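Local coordinates for putative uncharacterized protein (Coprinopsis cinerea, PDB 3W9A), which is the catalytic domain of a fungal glycoside hydrolase family 131 enzyme with a beta-jelly-roll fold and probably cleaves beta-glucans, at residues Q31-P39 and D67-Q75; D162-L172 and K183-T194. All blocks are in the same frame, centred on the assembly; numbering follows the deposited sequence.

Interaction 1: Q31-P39 and D67-Q75; sequences QWYIKGSGP and DTTATWNSQ
G36 and A70 bring the two backbones closest, their CA atoms 4.0 Å apart, where 31-39 leaves its strand and crosses the loop 67-75. The approach is made by CA-H...O contacts: G36 CA lies 3.3 Å from T69 O and 3.6 Å from T71 O, and the second is nearly straight (167° at the hydrogen). A water adds a bridge, accepting from S37 N and donating to T69 O at 2.7 Å. Inverse gamma turns centred on I34 and A70 bend both chains here, beside the edge of the jelly-roll sheet in which strand 30-34 pairs with strand 77-83. The type I turn from D67 to A70 includes an Asx turn: D67 OD1 takes T69 N from above the carboxylate plane and T69 OG1 on its syn side. W72 supplies most of the side-chain contact. With CG anti to the backbone N (chi1 179°), its indole reaches back over 33-35, and I34 CA sits over the five-membered ring, 4.0 Å from its centroid. Y33 presents its edge to the six-membered ring in an offset edge-to-face pair, planes at 68°, with CD1 3.6 Å from W72 CZ2. I34 CG2 touches W72 CE3 at 3.9 Å.

Interaction 2: D162-L172 and K183-T194; sequences DIDFTAKTVGL and KVVQNVPANTFT
The F165 ring is met at its edge by T192 O, 3.1 Å from F165 CE1, while I163 CG2 lies over the centre of one face. T194 CG2 approaches F165 CE1 obliquely at 3.5 Å, and T194 OG1 is held elsewhere, by D198. A water near the ring plane donates to F165 O and also bonds T192 OG1. T192 turns its CG2 past I163 CG2, against the backbone of K168 and T169. K168 runs alongside N191, and a second water donates to N191 OD1. These residues lie at the end of the jelly-roll hairpin of strands 169-176 and 182-189, where strand 157-164 turns into 169-176. The hairpin's antiparallel pairing is reciprocal between V170 and V188, and A190 N prolongs it with a nearly straight bond to K168 O (3.1 Å, 177°). A classic bulge follows, in which V184 N and V185 N both donate to L172 O, the latter in the carbonyl plane on a lone pair; L172 N returns a bond to V185 O at 2.9 Å. V170, L172, V185 and V188 share one face of the sheet, turned toward W139, A141 and W147 of strands 136-141 and 144-150. The extended K183 crosses D162 at about a right angle, and NZ forms a salt bridge to OD2 (2.9 Å) from above the carboxylate plane; W173 NE1 is a further donor to this oxygen.

Interactions 1 and 2 lie on opposite sides of the chain's centre, each about 17 Å from it, with their own centres about 30 Å apart. They do not touch; the nearest atoms are about 10 Å apart. Strand 30-34 of interaction 1 belongs to the jelly-roll sheet with 77-83, while its loop 67-75 links that sheet to the one holding strand 61-66, to which strands 157-164, 169-176 and 182-189 of interaction 2 also belong. Interaction 1 has a bound glycerol beside it, hydrogen-bonded to Y33 OH. It probably comes from the crystallisation liquor, but Y33 also meets the rings of W23 and W72, and the site may be a pocket.

Interaction 1: Q31-P39 and D67-Q75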
ATOM      1  N   GLN A  31      10.256  -7.519   2.883  1.00  9.92           N
ATOM      2  CA  GLN A  31      10.330  -8.270   4.135  1.00  9.68           C
ATOM      3  C   GLN A  31       8.957  -8.864   4.413  1.00  9.71           C
ATOM      4  O   GLN A  31       7.940  -8.196   4.269  1.00  9.53           O
ATOM      5  CB  GLN A  31      10.725  -7.393   5.286  1.00  9.59           C
ATOM      6  CG  GLN A  31      11.938  -6.530   5.033  1.00  9.68           C
ATOM      7  CD  GLN A  31      12.379  -5.763   6.250  1.00  9.71           C
ATOM      8  OE1 GLN A  31      11.576  -5.377   7.094  1.00  9.95           O
ATOM      9  NE2 GLN A  31      13.658  -5.501   6.325  1.00  9.91           N
ATOM     10  N   TRP A  32       8.940 -10.119   4.825  1.00  9.47           N
ATOM     11  CA  TRP A  32       7.677 -10.814   4.995  1.00  9.57           C
ATOM     12  C   TRP A  32       7.741 -11.533   6.348  1.00  9.45           C
ATOM     13  O   TRP A  32       8.318 -12.620   6.464  1.00  9.26           O
ATOM     14  CB  TRP A  32       7.477 -11.758   3.833  1.00  9.34           C
ATOM     15  CG  TRP A  32       6.289 -12.681   3.909  1.00  9.26           C
ATOM     16  CD1 TRP A  32       6.281 -14.006   3.641  1.00  9.23           C
ATOM     17  CD2 TRP A  32       4.958 -12.329   4.275  1.00  9.09           C
ATOM     18  NE1 TRP A  32       5.021 -14.516   3.811  1.00  9.51           N
ATOM     19  CE2 TRP A  32       4.185 -13.498   4.190  1.00  9.09           C
ATOM     20  CE3 TRP A  32       4.331 -11.121   4.629  1.00  8.89           C
ATOM     21  CZ2 TRP A  32       2.826 -13.515   4.472  1.00  9.12           C
ATOM     22  CZ3 TRP A  32       2.959 -11.137   4.894  1.00  8.84           C
ATOM     23  CH2 TRP A  32       2.226 -12.316   4.811  1.00  8.85           C
ATOM     24  N   TYR A  33       7.235 -10.849   7.367  1.00  9.37           N
ATOM     25  CA  TYR A  33       7.171 -11.388   8.740  1.00  9.22           C
ATOM     26  C   TYR A  33       5.912 -10.967   9.511  1.00  9.43           C
ATOM     27  O   TYR A  33       5.589 -11.593  10.495  1.00  9.28           O
ATOM     28  CB  TYR A  33       8.419 -11.012   9.548  1.00  9.03           C
ATOM     29  CG  TYR A  33       8.595  -9.531   9.803  1.00  8.74           C
ATOM     30  CD1 TYR A  33       8.141  -8.944  10.973  1.00  8.48           C
ATOM     31  CD2 TYR A  33       9.207  -8.719   8.861  1.00  8.54           C
ATOM     32  CE1 TYR A  33       8.302  -7.576  11.206  1.00  8.69           C
ATOM     33  CE2 TYR A  33       9.375  -7.358   9.082  1.00  8.47           C
ATOM     34  CZ  TYR A  33       8.917  -6.783  10.246  1.00  8.55           C
ATOM     35  OH  TYR A  33       9.092  -5.419  10.440  1.00  8.59           O
ATOM     36  N   ILE A  34       5.232  -9.888   9.096  1.00  9.47           N
ATOM     37  CA  ILE A  34       4.017  -9.450   9.766  1.00  9.82           C
ATOM     38  C   ILE A  34       2.861 -10.268   9.175  1.00 10.46           C
ATOM     39  O   ILE A  34       2.218  -9.861   8.226  1.00 10.37           O
ATOM     40  CB  ILE A  34       3.788  -7.920   9.612  1.00  9.74           C
ATOM     41  CG1 ILE A  34       4.965  -7.140  10.202  1.00  9.59           C
ATOM     42  CG2 ILE A  34       2.522  -7.474  10.324  1.00  9.86           C
ATOM     43  CD1 ILE A  34       4.877  -5.632  10.022  1.00  9.70           C
ATOM     44  N   LYS A  35       2.623 -11.443   9.738  1.00 11.03           N
ATOM     45  CA  LYS A  35       1.681 -12.382   9.168  1.00 11.88           C
ATOM     46  C   LYS A  35       1.201 -13.384  10.201  1.00 12.33           C
ATOM     47  O   LYS A  35       1.815 -13.523  11.266  1.00 11.48           O
ATOM     48  CB  LYS A  35       2.386 -13.163   8.072  1.00 12.62           C
ATOM     49  CG  LYS A  35       3.530 -14.005   8.593  1.00 13.42           C
ATOM     50  CD  LYS A  35       4.470 -14.444   7.495  1.00 15.03           C
ATOM     51  CE  LYS A  35       5.523 -15.400   8.032  1.00 16.56           C
ATOM     52  NZ  LYS A  35       6.658 -15.546   7.078  1.00 17.75           N
ATOM     53  N   GLY A  36       0.169 -14.144   9.831  1.00 12.96           N
ATOM     54  CA  GLY A  36      -0.336 -15.225  10.662  1.00 13.67           C
ATOM     55  C   GLY A  36       0.514 -16.472  10.501  1.00 15.09           C
ATOM     56  O   GLY A  36       1.484 -16.495   9.714  1.00 14.99           O
ATOM     57  N   SER A  37       0.122 -17.517  11.222  1.00 16.59           N
ATOM     58  CA  SER A  37       0.795 -18.824  11.178  1.00 18.14           C
ATOM     59  C   SER A  37       0.510 -19.638   9.928  1.00 18.13           C
ATOM     60  O   SER A  37       1.190 -20.637   9.679  1.00 18.99           O
ATOM     61  CB  SER A  37       0.345 -19.667  12.363  1.00 18.82           C
ATOM     62  OG  SER A  37       0.749 -19.045  13.555  1.00 21.69           O
ATOM     63  N   GLY A  38      -0.496 -19.236   9.154  1.00 17.54           N
ATOM     64  CA  GLY A  38      -0.879 -19.973   7.969  1.00 17.29           C
ATOM     65  C   GLY A  38       0.203 -20.006   6.900  1.00 16.81           C
ATOM     66  O   GLY A  38       1.199 -19.286   6.993  1.00 16.02           O
ATOM     67  N   PRO A  39       0.003 -20.839   5.866  1.00 16.42           N
ATOM     68  CA  PRO A  39       0.896 -20.766   4.699  1.00 16.08           C
ATOM     69  C   PRO A  39       0.778 -19.398   4.041  1.00 15.50           C
ATOM     70  O   PRO A  39      -0.268 -18.745   4.162  1.00 15.33           O
ATOM     71  CB  PRO A  39       0.379 -21.874   3.772  1.00 16.30           C
ATOM     72  CG  PRO A  39      -1.026 -22.127   4.210  1.00 16.55           C
ATOM     73  CD  PRO A  39      -1.092 -21.807   5.674  1.00 16.51           C
ATOM     74  N   ASP A  67      -7.561 -12.806   7.196  1.00 13.67           N
ATOM     75  CA  ASP A  67      -8.644 -13.593   7.776  1.00 13.58           C
ATOM     76  C   ASP A  67      -8.398 -13.708   9.262  1.00 12.84           C
ATOM     77  O   ASP A  67      -7.466 -13.071   9.781  1.00 12.40           O
ATOM     78  CB  ASP A  67      -8.802 -14.964   7.086  1.00 14.31           C
ATOM     79  CG  ASP A  67      -7.622 -15.899   7.316  1.00 14.99           C
ATOM     80  OD1 ASP A  67      -6.753 -15.658   8.183  1.00 14.81           O
ATOM     81  OD2 ASP A  67      -7.557 -16.897   6.583  1.00 16.35           O
ATOM     82  N   THR A  68      -9.222 -14.508   9.943  1.00 12.42           N
ATOM     83  CA  THR A  68      -9.149 -14.627  11.385  1.00 12.17           C
ATOM     84  C   THR A  68      -7.834 -15.230  11.867  1.00 12.03           C
ATOM     85  O   THR A  68      -7.468 -15.023  13.005  1.00 12.11           O
ATOM     86  CB  THR A  68     -10.308 -15.456  11.985  1.00 12.48           C
ATOM     87  OG1 THR A  68     -10.239 -16.809  11.532  1.00 13.18           O
ATOM     88  CG2 THR A  68     -11.604 -14.873  11.612  1.00 12.63           C
ATOM     89  N   THR A  69      -7.113 -15.938  10.999  1.00 11.79           N
ATOM     90  CA  THR A  69      -5.802 -16.479  11.372  1.00 11.87           C
ATOM     91  C   THR A  69      -4.631 -15.527  11.121  1.00 11.47           C
ATOM     92  O   THR A  69      -3.488 -15.894  11.386  1.00 11.29           O
ATOM     93  CB  THR A  69      -5.494 -17.770  10.621  1.00 12.04           C
ATOM     94  OG1 THR A  69      -5.140 -17.461   9.251  1.00 12.52           O
ATOM     95  CG2 THR A  69      -6.691 -18.737  10.679  1.00 12.22           C
ATOM     96  N   ALA A  70      -4.903 -14.328  10.606  1.00 10.95           N
ATOM     97  CA  ALA A  70      -3.842 -13.389  10.214  1.00 10.84           C
ATOM     98  C   ALA A  70      -3.389 -12.557  11.405  1.00 10.87           C
ATOM     99  O   ALA A  70      -3.572 -11.346  11.449  1.00 11.36           O
ATOM    100  CB  ALA A  70      -4.332 -12.482   9.091  1.00 10.96           C
ATOM    101  N   THR A  71      -2.806 -13.217  12.385  1.00 10.94           N
ATOM    102  CA  THR A  71      -2.586 -12.620  13.676  1.00 11.13           C
ATOM    103  C   THR A  71      -1.093 -12.718  13.945  1.00 11.79           C
ATOM    104  O   THR A  71      -0.536 -13.812  13.921  1.00 11.53           O
ATOM    105  CB  THR A  71      -3.415 -13.362  14.743  1.00 11.29           C
ATOM    106  OG1 THR A  71      -3.234 -14.769  14.621  1.00 11.00           O
ATOM    107  CG2 THR A  71      -4.881 -13.094  14.539  1.00 11.32           C
ATOM    108  N   TRP A  72      -0.437 -11.579  14.159  1.00 11.92           N
ATOM    109  CA  TRP A  72       1.015 -11.578  14.323  1.00 12.10           C
ATOM    110  C   TRP A  72       1.417 -11.241  15.758  1.00 12.66           C
ATOM    111  O   TRP A  72       1.879 -12.119  16.518  1.00 12.98           O
ATOM    112  CB  TRP A  72       1.662 -10.613  13.326  1.00 11.93           C
ATOM    113  CG  TRP A  72       3.131 -10.560  13.456  1.00 11.30           C
ATOM    114  CD1 TRP A  72       3.982 -11.597  13.315  1.00 11.13           C
ATOM    115  CD2 TRP A  72       3.929  -9.418  13.772  1.00 11.09           C
ATOM    116  NE1 TRP A  72       5.266 -11.184  13.521  1.00 11.20           N
ATOM    117  CE2 TRP A  72       5.265  -9.846  13.801  1.00 11.01           C
ATOM    118  CE3 TRP A  72       3.646  -8.069  14.025  1.00 11.09           C
ATOM    119  CZ2 TRP A  72       6.328  -8.980  14.066  1.00 11.19           C
ATOM    120  CZ3 TRP A  72       4.701  -7.201  14.296  1.00 11.00           C
ATOM    121  CH2 TRP A  72       6.027  -7.661  14.322  1.00 11.25           C
ATOM    122  N   ASN A  73       1.230  -9.979  16.127  1.00 12.72           N
ATOM    123  CA  ASN A  73       1.580  -9.488  17.457  1.00 13.14           C
ATOM    124  C   ASN A  73       0.355  -9.235  18.331  1.00 13.11           C
ATOM    125  O   ASN A  73       0.479  -8.675  19.415  1.00 12.87           O
ATOM    126  CB  ASN A  73       2.314  -8.170  17.323  1.00 13.50           C
ATOM    127  CG  ASN A  73       1.420  -7.091  16.752  1.00 13.78           C
ATOM    128  OD1 ASN A  73       0.634  -7.346  15.835  1.00 13.82           O
ATOM    129  ND2 ASN A  73       1.514  -5.897  17.297  1.00 14.27           N
ATOM    130  N   SER A  74      -0.815  -9.641  17.850  1.00 13.51           N
ATOM    131  CA  SER A  74      -2.077  -9.394  18.525  1.00 13.91           C
ATOM    132  C   SER A  74      -3.179 -10.203  17.829  1.00 15.06           C
ATOM    133  O   SER A  74      -2.920 -10.922  16.864  1.00 15.30           O
ATOM    134  CB  SER A  74      -2.420  -7.902  18.452  1.00 13.58           C
ATOM    135  OG  SER A  74      -2.628  -7.515  17.098  1.00 13.57           O
ATOM    136  N   GLN A  75      -4.404 -10.072  18.313  1.00 16.31           N
ATOM    137  CA  GLN A  75      -5.564 -10.600  17.604  1.00 17.63           C
ATOM    138  C   GLN A  75      -6.010  -9.762  16.390  1.00 16.46           C
ATOM    139  O   GLN A  75      -6.901 -10.181  15.645  1.00 14.73           O
ATOM    140  CB  GLN A  75      -6.751 -10.746  18.560  1.00 19.83           C
ATOM    141  CG  GLN A  75      -6.996 -12.181  18.948  1.00 22.41           C
ATOM    142  CD  GLN A  75      -8.367 -12.358  19.532  1.00 25.19           C
ATOM    143  OE1 GLN A  75      -8.704 -11.734  20.542  1.00 26.60           O
ATOM    144  NE2 GLN A  75      -9.186 -13.201  18.893  1.00 28.32           N
TER
HETATM  145  O   HOH W   1      -2.114 -17.718  12.820  1.00 18.43           O

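Interaction 2: D162-L172 and K183-T194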
ATOM      1  N   ASP A 162       3.618  12.294  -1.287  1.00 12.43           N
ATOM      2  CA  ASP A 162       4.652  13.262  -1.619  1.00 13.02           C
ATOM      3  C   ASP A 162       5.229  13.674  -0.286  1.00 12.98           C
ATOM      4  O   ASP A 162       4.651  14.530   0.391  1.00 12.77           O
ATOM      5  CB  ASP A 162       3.958  14.443  -2.315  1.00 13.73           C
ATOM      6  CG  ASP A 162       4.896  15.577  -2.679  1.00 14.33           C
ATOM      7  OD1 ASP A 162       5.944  15.763  -2.027  1.00 14.67           O
ATOM      8  OD2 ASP A 162       4.553  16.291  -3.653  1.00 14.88           O
ATOM      9  N   ILE A 163       6.329  13.034   0.117  1.00 13.06           N
ATOM     10  CA  ILE A 163       6.869  13.210   1.461  1.00 13.31           C
ATOM     11  C   ILE A 163       8.136  14.062   1.389  1.00 13.73           C
ATOM     12  O   ILE A 163       9.083  13.729   0.665  1.00 13.68           O
ATOM     13  CB  ILE A 163       7.168  11.861   2.159  1.00 13.43           C
ATOM     14  CG1 ILE A 163       5.905  10.979   2.174  1.00 13.53           C
ATOM     15  CG2 ILE A 163       7.640  12.093   3.581  1.00 13.44           C
ATOM     16  CD1 ILE A 163       6.130   9.555   2.644  1.00 13.47           C
ATOM     17  N   ASP A 164       8.109  15.190   2.095  1.00 14.03           N
ATOM     18  CA  ASP A 164       9.287  16.046   2.262  1.00 14.33           C
ATOM     19  C   ASP A 164       9.841  15.732   3.639  1.00 13.87           C
ATOM     20  O   ASP A 164       9.302  16.182   4.653  1.00 13.72           O
ATOM     21  CB  ASP A 164       8.890  17.516   2.154  1.00 15.42           C
ATOM     22  CG  ASP A 164      10.087  18.459   2.163  1.00 16.01           C
ATOM     23  OD1 ASP A 164       9.942  19.572   1.626  1.00 17.15           O
ATOM     24  OD2 ASP A 164      11.153  18.112   2.706  1.00 15.80           O
ATOM     25  N   PHE A 165      10.901  14.926   3.675  1.00 13.61           N
ATOM     26  CA  PHE A 165      11.482  14.470   4.933  1.00 13.36           C
ATOM     27  C   PHE A 165      12.318  15.567   5.628  1.00 13.52           C
ATOM     28  O   PHE A 165      12.613  15.457   6.798  1.00 12.81           O
ATOM     29  CB  PHE A 165      12.315  13.187   4.701  1.00 12.83           C
ATOM     30  CG  PHE A 165      11.480  11.994   4.341  1.00 12.91           C
ATOM     31  CD1 PHE A 165      10.813  11.278   5.328  1.00 13.05           C
ATOM     32  CD2 PHE A 165      11.329  11.595   3.024  1.00 12.45           C
ATOM     33  CE1 PHE A 165      10.031  10.174   5.012  1.00 12.88           C
ATOM     34  CE2 PHE A 165      10.545  10.500   2.703  1.00 12.81           C
ATOM     35  CZ  PHE A 165       9.893   9.783   3.699  1.00 12.80           C
ATOM     36  N   THR A 166      12.674  16.619   4.897  1.00 14.57           N
ATOM     37  CA  THR A 166      13.445  17.739   5.440  1.00 15.51           C
ATOM     38  C   THR A 166      12.510  18.747   6.147  1.00 16.06           C
ATOM     39  O   THR A 166      12.698  19.070   7.315  1.00 16.69           O
ATOM     40  CB  THR A 166      14.211  18.423   4.298  1.00 15.68           C
ATOM     41  OG1 THR A 166      14.927  17.421   3.549  1.00 16.17           O
ATOM     42  CG2 THR A 166      15.161  19.495   4.832  1.00 15.64           C
ATOM     43  N   ALA A 167      11.493  19.219   5.444  1.00 16.24           N
ATOM     44  CA  ALA A 167      10.505  20.121   6.042  1.00 16.54           C
ATOM     45  C   ALA A 167       9.536  19.389   6.967  1.00 17.41           C
ATOM     46  O   ALA A 167       8.817  20.012   7.742  1.00 17.23           O
ATOM     47  CB  ALA A 167       9.744  20.860   4.953  1.00 16.37           C
ATOM     48  N   LYS A 168       9.518  18.059   6.896  1.00 18.93           N
ATOM     49  CA  LYS A 168       8.610  17.232   7.708  1.00 18.87           C
ATOM     50  C   LYS A 168       7.149  17.488   7.336  1.00 17.21           C
ATOM     51  O   LYS A 168       6.295  17.754   8.181  1.00 16.84           O
ATOM     52  CB  LYS A 168       8.892  17.395   9.214  1.00 21.26           C
ATOM     53  CG  LYS A 168      10.173  16.689   9.652  1.00 23.42           C
ATOM     54  CD  LYS A 168      10.681  17.152  11.008  1.00 26.25           C
ATOM     55  CE  LYS A 168       9.729  16.813  12.149  1.00 28.39           C
ATOM     56  NZ  LYS A 168       9.779  15.374  12.529  1.00 30.66           N
ATOM     57  N   THR A 169       6.877  17.400   6.038  1.00 16.61           N
ATOM     58  CA  THR A 169       5.521  17.502   5.512  1.00 15.92           C
ATOM     59  C   THR A 169       5.212  16.384   4.512  1.00 15.22           C
ATOM     60  O   THR A 169       6.110  15.807   3.889  1.00 13.82           O
ATOM     61  CB  THR A 169       5.271  18.842   4.799  1.00 16.15           C
ATOM     62  OG1 THR A 169       6.070  18.924   3.603  1.00 16.54           O
ATOM     63  CG2 THR A 169       5.559  20.024   5.727  1.00 16.82           C
ATOM     64  N   VAL A 170       3.917  16.136   4.344  1.00 15.10           N
ATOM     65  CA  VAL A 170       3.408  15.161   3.386  1.00 15.23           C
ATOM     66  C   VAL A 170       2.151  15.677   2.640  1.00 15.11           C
ATOM     67  O   VAL A 170       1.214  16.208   3.242  1.00 15.12           O
ATOM     68  CB  VAL A 170       3.118  13.811   4.069  1.00 15.22           C
ATOM     69  CG1 VAL A 170       2.085  13.957   5.173  1.00 16.02           C
ATOM     70  CG2 VAL A 170       2.666  12.785   3.052  1.00 15.20           C
ATOM     71  N   GLY A 171       2.172  15.543   1.322  1.00 15.14           N
ATOM     72  CA  GLY A 171       1.012  15.797   0.479  1.00 15.18           C
ATOM     73  C   GLY A 171       0.567  14.520  -0.192  1.00 15.26           C
ATOM     74  O   GLY A 171       1.148  13.440   0.037  1.00 15.36           O
ATOM     75  N   LEU A 172      -0.464  14.627  -1.028  1.00 14.78           N
ATOM     76  CA  LEU A 172      -1.039  13.461  -1.683  1.00 14.30           C
ATOM     77  C   LEU A 172      -1.284  13.706  -3.177  1.00 14.21           C
ATOM     78  O   LEU A 172      -1.884  14.732  -3.567  1.00 13.94           O
ATOM     79  CB  LEU A 172      -2.350  13.084  -1.006  1.00 14.38           C
ATOM     80  CG  LEU A 172      -3.037  11.842  -1.564  1.00 14.15           C
ATOM     81  CD1 LEU A 172      -2.234  10.599  -1.180  1.00 14.30           C
ATOM     82  CD2 LEU A 172      -4.488  11.756  -1.087  1.00 14.19           C
ATOM     83  N   LYS A 183      -1.980  16.319  -7.896  1.00 16.91           N
ATOM     84  CA  LYS A 183      -1.780  16.623  -6.483  1.00 17.12           C
ATOM     85  C   LYS A 183      -3.086  17.151  -5.865  1.00 17.76           C
ATOM     86  O   LYS A 183      -3.490  18.283  -6.111  1.00 17.89           O
ATOM     87  CB  LYS A 183      -0.632  17.617  -6.284  1.00 16.94           C
ATOM     88  CG  LYS A 183      -0.179  17.720  -4.835  1.00 17.02           C
ATOM     89  CD  LYS A 183       1.144  18.463  -4.672  1.00 16.77           C
ATOM     90  CE  LYS A 183       1.669  18.356  -3.239  1.00 16.58           C
ATOM     91  NZ  LYS A 183       3.099  18.764  -3.082  1.00 16.20           N
ATOM     92  N   VAL A 184      -3.737  16.317  -5.064  1.00 17.68           N
ATOM     93  CA  VAL A 184      -5.065  16.627  -4.505  1.00 17.87           C
ATOM     94  C   VAL A 184      -4.985  17.192  -3.089  1.00 18.02           C
ATOM     95  O   VAL A 184      -5.912  17.862  -2.619  1.00 18.90           O
ATOM     96  CB  VAL A 184      -5.985  15.382  -4.520  1.00 17.83           C
ATOM     97  CG1 VAL A 184      -6.441  15.087  -5.941  1.00 17.61           C
ATOM     98  CG2 VAL A 184      -5.282  14.164  -3.918  1.00 17.52           C
ATOM     99  N   VAL A 185      -3.879  16.936  -2.399  1.00 17.84           N
ATOM    100  CA  VAL A 185      -3.647  17.561  -1.102  1.00 17.72           C
ATOM    101  C   VAL A 185      -2.230  18.135  -1.043  1.00 18.11           C
ATOM    102  O   VAL A 185      -1.238  17.407  -1.160  1.00 16.77           O
ATOM    103  CB  VAL A 185      -3.898  16.603   0.092  1.00 17.55           C
ATOM    104  CG1 VAL A 185      -3.736  17.352   1.411  1.00 17.94           C
ATOM    105  CG2 VAL A 185      -5.288  15.969   0.014  1.00 17.39           C
ATOM    106  N   GLN A 186      -2.162  19.452  -0.853  1.00 18.35           N
ATOM    107  CA  GLN A 186      -0.902  20.148  -0.643  1.00 18.95           C
ATOM    108  C   GLN A 186      -0.302  19.665   0.647  1.00 19.00           C
ATOM    109  O   GLN A 186      -1.026  19.217   1.534  1.00 17.98           O
ATOM    110  CB  GLN A 186      -1.123  21.660  -0.554  1.00 19.25           C
ATOM    111  CG  GLN A 186      -1.551  22.302  -1.854  1.00 19.58           C
ATOM    112  CD  GLN A 186      -0.580  22.019  -2.971  1.00 20.25           C
ATOM    113  OE1 GLN A 186       0.624  22.246  -2.829  1.00 20.59           O
ATOM    114  NE2 GLN A 186      -1.087  21.500  -4.082  1.00 20.20           N
ATOM    115  N   ASN A 187       1.016  19.798   0.769  1.00 19.55           N
ATOM    116  CA  ASN A 187       1.740  19.210   1.905  1.00 19.37           C
ATOM    117  C   ASN A 187       1.302  19.816   3.230  1.00 19.52           C
ATOM    118  O   ASN A 187       1.088  21.023   3.322  1.00 19.87           O
ATOM    119  CB  ASN A 187       3.257  19.334   1.723  1.00 19.27           C
ATOM    120  CG  ASN A 187       3.847  18.192   0.918  1.00 19.58           C
ATOM    121  OD1 ASN A 187       4.803  17.541   1.343  1.00 20.49           O
ATOM    122  ND2 ASN A 187       3.276  17.929  -0.228  1.00 18.57           N
ATOM    123  N   VAL A 188       1.148  18.961   4.239  1.00 19.66           N
ATOM    124  CA  VAL A 188       0.730  19.365   5.585  1.00 19.69           C
ATOM    125  C   VAL A 188       1.736  18.819   6.594  1.00 19.75           C
ATOM    126  O   VAL A 188       2.382  17.803   6.324  1.00 19.47           O
ATOM    127  CB  VAL A 188      -0.691  18.842   5.935  1.00 20.69           C
ATOM    128  CG1 VAL A 188      -1.698  19.248   4.864  1.00 20.77           C
ATOM    129  CG2 VAL A 188      -0.709  17.330   6.122  1.00 20.29           C
ATOM    130  N   PRO A 189       1.880  19.481   7.755  1.00 20.14           N
ATOM    131  CA  PRO A 189       2.877  18.989   8.707  1.00 20.10           C
ATOM    132  C   PRO A 189       2.594  17.599   9.266  1.00 19.30           C
ATOM    133  O   PRO A 189       1.452  17.250   9.539  1.00 18.85           O
ATOM    134  CB  PRO A 189       2.845  20.039   9.828  1.00 20.78           C
ATOM    135  CG  PRO A 189       2.400  21.296   9.151  1.00 20.69           C
ATOM    136  CD  PRO A 189       1.406  20.837   8.113  1.00 20.56           C
ATOM    137  N   ALA A 190       3.651  16.811   9.415  1.00 19.32           N
ATOM    138  CA  ALA A 190       3.561  15.534  10.102  1.00 18.56           C
ATOM    139  C   ALA A 190       4.945  15.127  10.536  1.00 18.36           C
ATOM    140  O   ALA A 190       5.942  15.591   9.972  1.00 18.22           O
ATOM    141  CB  ALA A 190       2.959  14.469   9.189  1.00 18.93           C
ATOM    142  N   ASN A 191       5.013  14.245  11.526  1.00 18.42           N
ATOM    143  CA  ASN A 191       6.292  13.692  11.943  1.00 18.19           C
ATOM    144  C   ASN A 191       6.679  12.576  10.969  1.00 16.57           C
ATOM    145  O   ASN A 191       6.269  11.430  11.120  1.00 15.14           O
ATOM    146  CB  ASN A 191       6.237  13.199  13.386  1.00 19.09           C
ATOM    147  CG  ASN A 191       7.572  12.641  13.860  1.00 20.05           C
ATOM    148  OD1 ASN A 191       8.556  12.595  13.109  1.00 20.59           O
ATOM    149  ND2 ASN A 191       7.611  12.211  15.105  1.00 20.70           N
ATOM    150  N   THR A 192       7.463  12.943   9.959  1.00 15.73           N
ATOM    151  CA  THR A 192       7.742  12.070   8.821  1.00 15.27           C
ATOM    152  C   THR A 192       8.900  11.098   9.035  1.00 14.78           C
ATOM    153  O   THR A 192       9.415  10.543   8.067  1.00 14.24           O
ATOM    154  CB  THR A 192       8.084  12.918   7.584  1.00 15.17           C
ATOM    155  OG1 THR A 192       9.129  13.839   7.927  1.00 15.15           O
ATOM    156  CG2 THR A 192       6.857  13.681   7.107  1.00 15.49           C
ATOM    157  N   PHE A 193       9.321  10.886  10.280  1.00 14.34           N
ATOM    158  CA  PHE A 193      10.442  10.012  10.511  1.00 14.03           C
ATOM    159  C   PHE A 193      10.117   8.606  10.029  1.00 13.29           C
ATOM    160  O   PHE A 193       9.082   8.038  10.368  1.00 12.70           O
ATOM    161  CB  PHE A 193      10.872   9.936  11.979  1.00 14.46           C
ATOM    162  CG  PHE A 193      11.941   8.897  12.206  1.00 15.04           C
ATOM    163  CD1 PHE A 193      13.250   9.152  11.833  1.00 15.13           C
ATOM    164  CD2 PHE A 193      11.624   7.641  12.710  1.00 14.79           C
ATOM    165  CE1 PHE A 193      14.234   8.196  12.002  1.00 15.33           C
ATOM    166  CE2 PHE A 193      12.604   6.682  12.880  1.00 14.74           C
ATOM    167  CZ  PHE A 193      13.911   6.963  12.529  1.00 15.08           C
ATOM    168  N   THR A 194      11.015   8.061   9.224  1.00 12.89           N
ATOM    169  CA  THR A 194      10.997   6.639   8.924  1.00 12.79           C
ATOM    170  C   THR A 194      12.398   6.072   9.095  1.00 12.31           C
ATOM    171  O   THR A 194      13.383   6.762   8.826  1.00 12.65           O
ATOM    172  CB  THR A 194      10.481   6.374   7.504  1.00 12.67           C
ATOM    173  OG1 THR A 194      10.696   5.015   7.169  1.00 12.51           O
ATOM    174  CG2 THR A 194      11.207   7.233   6.480  1.00 13.37           C
TER
HETATM  175  O   HOH W   2      11.598  12.985   8.260  1.00 14.49           O
HETATM  176  O   HOH W   3      11.153  13.426  13.263  1.00 22.07           O